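Local coordinates for HmuY protein (Prevotella intermedia, PDB 6R2H) that probably binds heme as a hemophore-like protein of the HmuY family, serving heme acquisition by the bacterium, at residues Val85-Leu99 and Gly153-Leu167. Numbering follows the deposited sequence.
Sequences VLMTGETDLNKINAL and GNVFAVKFKNGNAAL
L86 and A157 form the hydrogen-bonded pair between antiparallel strands 85-87 and 155-160, with L86 N to A157 O at 2.9 Å and A157 N to L86 O at 2.8 Å. Past the strand, T88 grips V155 O twice, through its backbone N and through OG1, 2.9 Å from that oxygen. With chi1 at 80°, OG1 sits between the backbone N and the carbonyl carbon, accepting also from E90 N in an ST turn. N154 ND2 donates to T88 O, 3.0 Å away and nearly in the N154 amide plane, and V155 N reaches E90 O. Strands 85-87 and 155-160 are neighbours in the large antiparallel sheet of the HmuY fold; hairpin 155-167 supplies the next strand, and 88-99 arches over the sheet face carrying A157, A165 and L167. Under that arch, L99 puts CD1 3.7 Å from A165 CB and lays CD2 against K159 CG, while its CG meets A157 CB. L93 CD1 lies 3.9 Å from L167 CB. On the other face, beside V85 and V158, M87 CG stands over the F156 ring, 4.0 Å from its centroid, and SD makes an oblique Met-aromatic contact. V85 CG1 approaches the ring edge.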
ATOM      1  N   VAL A  85       1.975  12.217   1.193  1.00 34.57           N
ATOM      2  CA  VAL A  85       1.958  11.852  -0.218  1.00 33.85           C
ATOM      3  C   VAL A  85       1.146  12.886  -1.001  1.00 38.02           C
ATOM      4  O   VAL A  85       0.123  13.380  -0.518  1.00 38.66           O
ATOM      5  CB  VAL A  85       1.399  10.429  -0.438  1.00 31.09           C
ATOM      6  CG1 VAL A  85       1.315  10.051  -1.911  1.00 26.68           C
ATOM      7  CG2 VAL A  85       2.189   9.389   0.337  1.00 31.35           C
ATOM      8  N   LEU A  86       1.630  13.200  -2.211  1.00 36.55           N
ATOM      9  CA  LEU A  86       0.899  14.003  -3.169  1.00 37.17           C
ATOM     10  C   LEU A  86       1.016  13.327  -4.527  1.00 37.05           C
ATOM     11  O   LEU A  86       2.125  13.125  -5.011  1.00 37.67           O
ATOM     12  CB  LEU A  86       1.507  15.410  -3.229  1.00 37.50           C
ATOM     13  CG  LEU A  86       0.994  16.259  -4.397  1.00 40.55           C
ATOM     14  CD1 LEU A  86      -0.426  16.762  -4.138  1.00 39.08           C
ATOM     15  CD2 LEU A  86       1.938  17.420  -4.684  1.00 42.18           C
ATOM     16  N   MET A  87      -0.130  12.992  -5.126  1.00 35.32           N
ATOM     17  CA  MET A  87      -0.171  12.526  -6.498  1.00 35.81           C
ATOM     18  C   MET A  87      -0.029  13.743  -7.414  1.00 37.36           C
ATOM     19  O   MET A  87      -0.945  14.549  -7.508  1.00 38.81           O
ATOM     20  CB  MET A  87      -1.493  11.803  -6.772  1.00 34.84           C
ATOM     21  CG  MET A  87      -1.554  11.164  -8.142  1.00 38.30           C
ATOM     22  SD  MET A  87      -3.110  10.300  -8.508  1.00 41.30           S
ATOM     23  CE  MET A  87      -4.312  11.614  -8.298  1.00 45.67           C
ATOM     24  N   THR A  88       1.138  13.907  -8.049  1.00 36.82           N
ATOM     25  CA  THR A  88       1.387  15.091  -8.866  1.00 37.35           C
ATOM     26  C   THR A  88       0.700  14.920 -10.219  1.00 39.39           C
ATOM     27  O   THR A  88       0.116  13.862 -10.485  1.00 38.72           O
ATOM     28  CB  THR A  88       2.884  15.343  -9.098  1.00 35.35           C
ATOM     29  OG1 THR A  88       3.299  14.460 -10.141  1.00 35.25           O
ATOM     30  CG2 THR A  88       3.737  15.143  -7.861  1.00 34.56           C
ATOM     31  N   GLY A  89       0.811  15.954 -11.069  1.00 38.73           N
ATOM     32  CA  GLY A  89       0.304  15.906 -12.434  1.00 36.95           C
ATOM     33  C   GLY A  89       1.358  15.435 -13.441  1.00 40.55           C
ATOM     34  O   GLY A  89       1.052  15.247 -14.619  1.00 39.73           O
ATOM     35  N   GLU A  90       2.611  15.271 -12.987  1.00 41.28           N
ATOM     36  CA  GLU A  90       3.696  14.809 -13.841  1.00 41.11           C
ATOM     37  C   GLU A  90       3.542  13.311 -14.096  1.00 40.66           C
ATOM     38  O   GLU A  90       3.192  12.561 -13.191  1.00 42.00           O
ATOM     39  CB  GLU A  90       5.036  15.123 -13.173  1.00 42.54           C
ATOM     40  CG  GLU A  90       6.243  14.844 -14.041  1.00 45.83           C
ATOM     41  CD  GLU A  90       6.219  15.640 -15.328  1.00 50.31           C
ATOM     42  OE1 GLU A  90       6.435  16.872 -15.256  1.00 51.73           O
ATOM     43  OE2 GLU A  90       5.960  15.023 -16.390  1.00 49.62           O
ATOM     44  N   THR A  91       3.858  12.878 -15.322  1.00 39.62           N
ATOM     45  CA  THR A  91       3.783  11.467 -15.665  1.00 42.21           C
ATOM     46  C   THR A  91       5.141  10.956 -16.146  1.00 44.32           C
ATOM     47  O   THR A  91       5.313   9.749 -16.328  1.00 47.17           O
ATOM     48  CB  THR A  91       2.653  11.162 -16.663  1.00 43.32           C
ATOM     49  OG1 THR A  91       2.670  12.131 -17.708  1.00 45.02           O
ATOM     50  CG2 THR A  91       1.267  11.136 -16.057  1.00 41.58           C
ATOM     51  N   ASP A  92       6.103  11.869 -16.321  1.00 44.11           N
ATOM     52  CA  ASP A  92       7.433  11.493 -16.761  1.00 44.72           C
ATOM     53  C   ASP A  92       8.394  11.652 -15.585  1.00 46.37           C
ATOM     54  O   ASP A  92       8.652  12.767 -15.134  1.00 50.97           O
ATOM     55  CB  ASP A  92       7.833  12.314 -17.992  1.00 46.54           C
ATOM     56  CG  ASP A  92       9.148  11.930 -18.652  1.00 49.71           C
ATOM     57  OD1 ASP A  92       9.994  11.282 -17.992  1.00 50.10           O
ATOM     58  OD2 ASP A  92       9.324  12.308 -19.828  1.00 53.22           O
ATOM     59  N   LEU A  93       8.935  10.531 -15.102  1.00 43.97           N
ATOM     60  CA  LEU A  93       9.810  10.569 -13.941  1.00 42.69           C
ATOM     61  C   LEU A  93      11.138  11.253 -14.283  1.00 45.28           C
ATOM     62  O   LEU A  93      11.852  11.712 -13.389  1.00 47.26           O
ATOM     63  CB  LEU A  93      10.023   9.137 -13.436  1.00 37.58           C
ATOM     64  CG  LEU A  93      10.884   8.988 -12.182  1.00 36.96           C
ATOM     65  CD1 LEU A  93      10.310   9.765 -11.009  1.00 33.50           C
ATOM     66  CD2 LEU A  93      11.018   7.519 -11.810  1.00 38.68           C
ATOM     67  N   ASN A  94      11.461  11.348 -15.577  1.00 47.24           N
ATOM     68  CA  ASN A  94      12.715  11.971 -15.966  1.00 50.86           C
ATOM     69  C   ASN A  94      12.570  13.485 -16.000  1.00 53.80           C
ATOM     70  O   ASN A  94      13.567  14.194 -16.105  1.00 63.24           O
ATOM     71  CB  ASN A  94      13.219  11.481 -17.317  1.00 52.98           C
ATOM     72  CG  ASN A  94      13.698  10.055 -17.249  1.00 55.76           C
ATOM     73  OD1 ASN A  94      13.213   9.217 -18.000  1.00 57.04           O
ATOM     74  ND2 ASN A  94      14.624   9.784 -16.343  1.00 54.69           N
ATOM     75  N   LYS A  95      11.329  13.970 -15.923  1.00 52.48           N
ATOM     76  CA  LYS A  95      11.102  15.397 -16.040  1.00 53.15           C
ATOM     77  C   LYS A  95      10.908  16.015 -14.655  1.00 51.63           C
ATOM     78  O   LYS A  95      10.378  17.122 -14.558  1.00 53.52           O
ATOM     79  CB  LYS A  95       9.935  15.683 -16.987  1.00 55.10           C
ATOM     80  CG  LYS A  95      10.294  15.823 -18.462  1.00 62.37           C
ATOM     81  CD  LYS A  95       9.140  16.287 -19.355  1.00 68.58           C
ATOM     82  CE  LYS A  95       8.742  17.741 -19.160  1.00 70.63           C
ATOM     83  NZ  LYS A  95       7.713  18.192 -20.133  1.00 67.81           N
ATOM     84  N   ILE A  96      11.333  15.309 -13.592  1.00 43.72           N
ATOM     85  CA  ILE A  96      11.153  15.834 -12.241  1.00 41.83           C
ATOM     86  C   ILE A  96      12.220  15.286 -11.295  1.00 40.67           C
ATOM     87  O   ILE A  96      12.490  14.084 -11.298  1.00 40.19           O
ATOM     88  CB  ILE A  96       9.717  15.569 -11.737  1.00 40.11           C
ATOM     89  CG1 ILE A  96       9.488  16.202 -10.362  1.00 39.10           C
ATOM     90  CG2 ILE A  96       9.380  14.079 -11.765  1.00 40.70           C
ATOM     91  CD1 ILE A  96       8.035  16.439 -10.028  1.00 37.66           C
ATOM     92  N   ASN A  97      12.790  16.168 -10.456  1.00 39.99           N
ATOM     93  CA  ASN A  97      13.927  15.810  -9.618  1.00 41.88           C
ATOM     94  C   ASN A  97      13.836  16.417  -8.223  1.00 40.63           C
ATOM     95  O   ASN A  97      14.744  16.247  -7.418  1.00 39.87           O
ATOM     96  CB  ASN A  97      15.259  16.210 -10.253  1.00 43.29           C
ATOM     97  CG  ASN A  97      15.767  15.167 -11.221  1.00 46.42           C
ATOM     98  OD1 ASN A  97      16.299  14.132 -10.805  1.00 45.91           O
ATOM     99  ND2 ASN A  97      15.594  15.431 -12.508  1.00 46.49           N
ATOM    100  N   ALA A  98      12.743  17.134  -7.958  1.00 41.13           N
ATOM    101  CA  ALA A  98      12.452  17.620  -6.622  1.00 42.74           C
ATOM    102  C   ALA A  98      10.943  17.553  -6.405  1.00 45.57           C
ATOM    103  O   ALA A  98      10.177  17.511  -7.370  1.00 46.43           O
ATOM    104  CB  ALA A  98      12.978  19.026  -6.469  1.00 43.56           C
ATOM    105  N   LEU A  99      10.535  17.548  -5.131  1.00 44.89           N
ATOM    106  CA  LEU A  99       9.137  17.551  -4.739  1.00 42.34           C
ATOM    107  C   LEU A  99       8.541  18.934  -4.984  1.00 46.13           C
ATOM    108  O   LEU A  99       9.139  19.943  -4.609  1.00 43.76           O
ATOM    109  CB  LEU A  99       9.066  17.195  -3.254  1.00 39.91           C
ATOM    110  CG  LEU A  99       8.968  15.710  -2.931  1.00 39.65           C
ATOM    111  CD1 LEU A  99      10.194  14.967  -3.415  1.00 39.53           C
ATOM    112  CD2 LEU A  99       8.794  15.523  -1.441  1.00 42.24           C
ATOM    113  N   GLY A 153      -0.493   6.602 -14.092  1.00 35.49           N
ATOM    114  CA  GLY A 153       0.831   6.927 -14.586  1.00 32.70           C
ATOM    115  C   GLY A 153       1.508   8.055 -13.815  1.00 32.16           C
ATOM    116  O   GLY A 153       2.665   8.361 -14.085  1.00 33.09           O
ATOM    117  N   ASN A 154       0.791   8.659 -12.861  1.00 30.70           N
ATOM    118  CA  ASN A 154       1.243   9.890 -12.237  1.00 31.21           C
ATOM    119  C   ASN A 154       2.414   9.605 -11.316  1.00 32.43           C
ATOM    120  O   ASN A 154       2.439   8.572 -10.653  1.00 37.71           O
ATOM    121  CB  ASN A 154       0.156  10.513 -11.367  1.00 32.46           C
ATOM    122  CG  ASN A 154      -1.141  10.728 -12.116  1.00 35.82           C
ATOM    123  OD1 ASN A 154      -1.649   9.844 -12.812  1.00 37.01           O
ATOM    124  ND2 ASN A 154      -1.670  11.934 -12.012  1.00 34.85           N
ATOM    125  N   VAL A 155       3.361  10.547 -11.268  1.00 31.92           N
ATOM    126  CA  VAL A 155       4.436  10.473 -10.295  1.00 31.84           C
ATOM    127  C   VAL A 155       3.863  10.879  -8.941  1.00 30.66           C
ATOM    128  O   VAL A 155       3.205  11.908  -8.839  1.00 29.11           O
ATOM    129  CB  VAL A 155       5.651  11.340 -10.693  1.00 32.73           C
ATOM    130  CG1 VAL A 155       6.721  11.318  -9.614  1.00 30.97           C
ATOM    131  CG2 VAL A 155       6.247  10.914 -12.030  1.00 33.76           C
ATOM    132  N   PHE A 156       4.100  10.045  -7.925  1.00 28.71           N
ATOM    133  CA  PHE A 156       3.730  10.358  -6.557  1.00 29.71           C
ATOM    134  C   PHE A 156       4.943  10.959  -5.850  1.00 30.55           C
ATOM    135  O   PHE A 156       6.040  10.411  -5.930  1.00 32.26           O
ATOM    136  CB  PHE A 156       3.258   9.095  -5.825  1.00 29.33           C
ATOM    137  CG  PHE A 156       1.933   8.568  -6.301  1.00 31.11           C
ATOM    138  CD1 PHE A 156       1.843   7.809  -7.456  1.00 31.37           C
ATOM    139  CD2 PHE A 156       0.772   8.851  -5.595  1.00 31.41           C
ATOM    140  CE1 PHE A 156       0.614   7.339  -7.895  1.00 32.45           C
ATOM    141  CE2 PHE A 156      -0.456   8.389  -6.038  1.00 30.76           C
ATOM    142  CZ  PHE A 156      -0.531   7.630  -7.183  1.00 31.60           C
ATOM    143  N   ALA A 157       4.726  12.068  -5.136  1.00 30.94           N
ATOM    144  CA  ALA A 157       5.741  12.695  -4.303  1.00 29.49           C
ATOM    145  C   ALA A 157       5.509  12.302  -2.849  1.00 29.73           C
ATOM    146  O   ALA A 157       4.372  12.333  -2.389  1.00 32.39           O
ATOM    147  CB  ALA A 157       5.667  14.192  -4.473  1.00 29.37           C
ATOM    148  N   VAL A 158       6.591  11.922  -2.145  1.00 32.44           N
ATOM    149  CA  VAL A 158       6.546  11.470  -0.755  1.00 33.38           C
ATOM    150  C   VAL A 158       7.619  12.197   0.066  1.00 34.53           C
ATOM    151  O   VAL A 158       8.804  12.108  -0.266  1.00 33.82           O
ATOM    152  CB  VAL A 158       6.721   9.940  -0.630  1.00 33.32           C
ATOM    153  CG1 VAL A 158       6.141   9.413   0.670  1.00 32.03           C
ATOM    154  CG2 VAL A 158       6.107   9.194  -1.799  1.00 37.36           C
ATOM    155  N   LYS A 159       7.176  12.895   1.130  1.00 34.68           N
ATOM    156  CA  LYS A 159       8.007  13.568   2.121  1.00 36.59           C
ATOM    157  C   LYS A 159       7.973  12.744   3.407  1.00 36.46           C
ATOM    158  O   LYS A 159       6.888  12.424   3.896  1.00 35.40           O
ATOM    159  CB  LYS A 159       7.317  14.844   2.621  1.00 39.65           C
ATOM    160  CG  LYS A 159       7.424  16.139   1.826  1.00 41.88           C
ATOM    161  CD  LYS A 159       6.252  17.059   2.179  1.00 46.83           C
ATOM    162  CE  LYS A 159       6.444  18.539   1.905  1.00 52.63           C
ATOM    163  NZ  LYS A 159       7.019  19.238   3.086  1.00 57.91           N
ATOM    164  N   PHE A 160       9.150  12.456   3.979  1.00 36.63           N
ATOM    165  CA  PHE A 160       9.214  11.726   5.238  1.00 37.37           C
ATOM    166  C   PHE A 160       9.685  12.650   6.362  1.00 38.46           C
ATOM    167  O   PHE A 160      10.512  13.535   6.145  1.00 40.01           O
ATOM    168  CB  PHE A 160      10.111  10.493   5.112  1.00 36.65           C
ATOM    169  CG  PHE A 160       9.693   9.514   4.043  1.00 37.00           C
ATOM    170  CD1 PHE A 160       8.657   8.612   4.260  1.00 36.77           C
ATOM    171  CD2 PHE A 160      10.337   9.500   2.809  1.00 35.00           C
ATOM    172  CE1 PHE A 160       8.277   7.738   3.251  1.00 35.65           C
ATOM    173  CE2 PHE A 160       9.957   8.620   1.808  1.00 32.82           C
ATOM    174  CZ  PHE A 160       8.935   7.727   2.038  1.00 34.76           C
ATOM    175  N   LYS A 161       9.160  12.401   7.570  1.00 41.18           N
ATOM    176  CA  LYS A 161       9.470  13.132   8.791  1.00 43.70           C
ATOM    177  C   LYS A 161      10.982  13.203   9.023  1.00 42.69           C
ATOM    178  O   LYS A 161      11.472  14.141   9.653  1.00 41.62           O
ATOM    179  CB  LYS A 161       8.780  12.467   9.991  1.00 47.02           C
ATOM    180  CG  LYS A 161       8.834  13.241  11.306  1.00 54.28           C
ATOM    181  CD  LYS A 161       8.729  12.370  12.542  1.00 66.32           C
ATOM    182  CE  LYS A 161      10.008  11.606  12.859  1.00 79.43           C
ATOM    183  NZ  LYS A 161       9.821  10.602  13.940  1.00 80.20           N
ATOM    184  N   ASN A 162      11.711  12.197   8.525  1.00 40.26           N
ATOM    185  CA  ASN A 162      13.142  12.097   8.737  1.00 37.74           C
ATOM    186  C   ASN A 162      13.886  12.971   7.729  1.00 38.50           C
ATOM    187  O   ASN A 162      15.105  13.102   7.818  1.00 43.17           O
ATOM    188  CB  ASN A 162      13.621  10.645   8.666  1.00 35.60           C
ATOM    189  CG  ASN A 162      13.524  10.057   7.273  1.00 36.25           C
ATOM    190  OD1 ASN A 162      13.371  10.780   6.293  1.00 34.77           O
ATOM    191  ND2 ASN A 162      13.643   8.746   7.159  1.00 36.11           N
ATOM    192  N   GLY A 163      13.165  13.533   6.752  1.00 35.16           N
ATOM    193  CA  GLY A 163      13.775  14.482   5.836  1.00 34.03           C
ATOM    194  C   GLY A 163      14.174  13.861   4.500  1.00 34.19           C
ATOM    195  O   GLY A 163      14.637  14.551   3.599  1.00 35.40           O
ATOM    196  N   ASN A 164      14.010  12.548   4.354  1.00 36.21           N
ATOM    197  CA  ASN A 164      14.182  11.941   3.044  1.00 37.29           C
ATOM    198  C   ASN A 164      12.901  12.147   2.241  1.00 38.82           C
ATOM    199  O   ASN A 164      11.861  12.538   2.779  1.00 41.65           O
ATOM    200  CB  ASN A 164      14.492  10.445   3.121  1.00 37.07           C
ATOM    201  CG  ASN A 164      15.758  10.145   3.885  1.00 37.28           C
ATOM    202  OD1 ASN A 164      16.700  10.941   3.859  1.00 38.50           O
ATOM    203  ND2 ASN A 164      15.782   9.002   4.551  1.00 36.19           N
ATOM    204  N   ALA A 165      12.997  11.886   0.937  1.00 33.92           N
ATOM    205  CA  ALA A 165      11.872  12.094   0.050  1.00 31.89           C
ATOM    206  C   ALA A 165      11.995  11.128  -1.124  1.00 30.54           C
ATOM    207  O   ALA A 165      13.068  10.553  -1.345  1.00 28.79           O
ATOM    208  CB  ALA A 165      11.852  13.539  -0.394  1.00 31.52           C
ATOM    209  N   ALA A 166      10.890  10.944  -1.862  1.00 28.93           N
ATOM    210  CA  ALA A 166      10.936  10.098  -3.046  1.00 29.67           C
ATOM    211  C   ALA A 166       9.920  10.527  -4.102  1.00 29.08           C
ATOM    212  O   ALA A 166       8.882  11.116  -3.800  1.00 29.97           O
ATOM    213  CB  ALA A 166      10.735   8.658  -2.646  1.00 30.34           C
ATOM    214  N   LEU A 167      10.235  10.187  -5.352  1.00 28.98           N
ATOM    215  CA  LEU A 167       9.342  10.393  -6.479  1.00 28.50           C
ATOM    216  C   LEU A 167       9.138   9.042  -7.158  1.00 30.18           C
ATOM    217  O   LEU A 167      10.099   8.426  -7.626  1.00 33.38           O
ATOM    218  CB  LEU A 167       9.998  11.391  -7.439  1.00 28.55           C
ATOM    219  CG  LEU A 167      10.293  12.789  -6.889  1.00 27.32           C
ATOM    220  CD1 LEU A 167      11.279  13.491  -7.806  1.00 28.04           C
ATOM    221  CD2 LEU A 167       9.012  13.607  -6.766  1.00 26.13           C
TER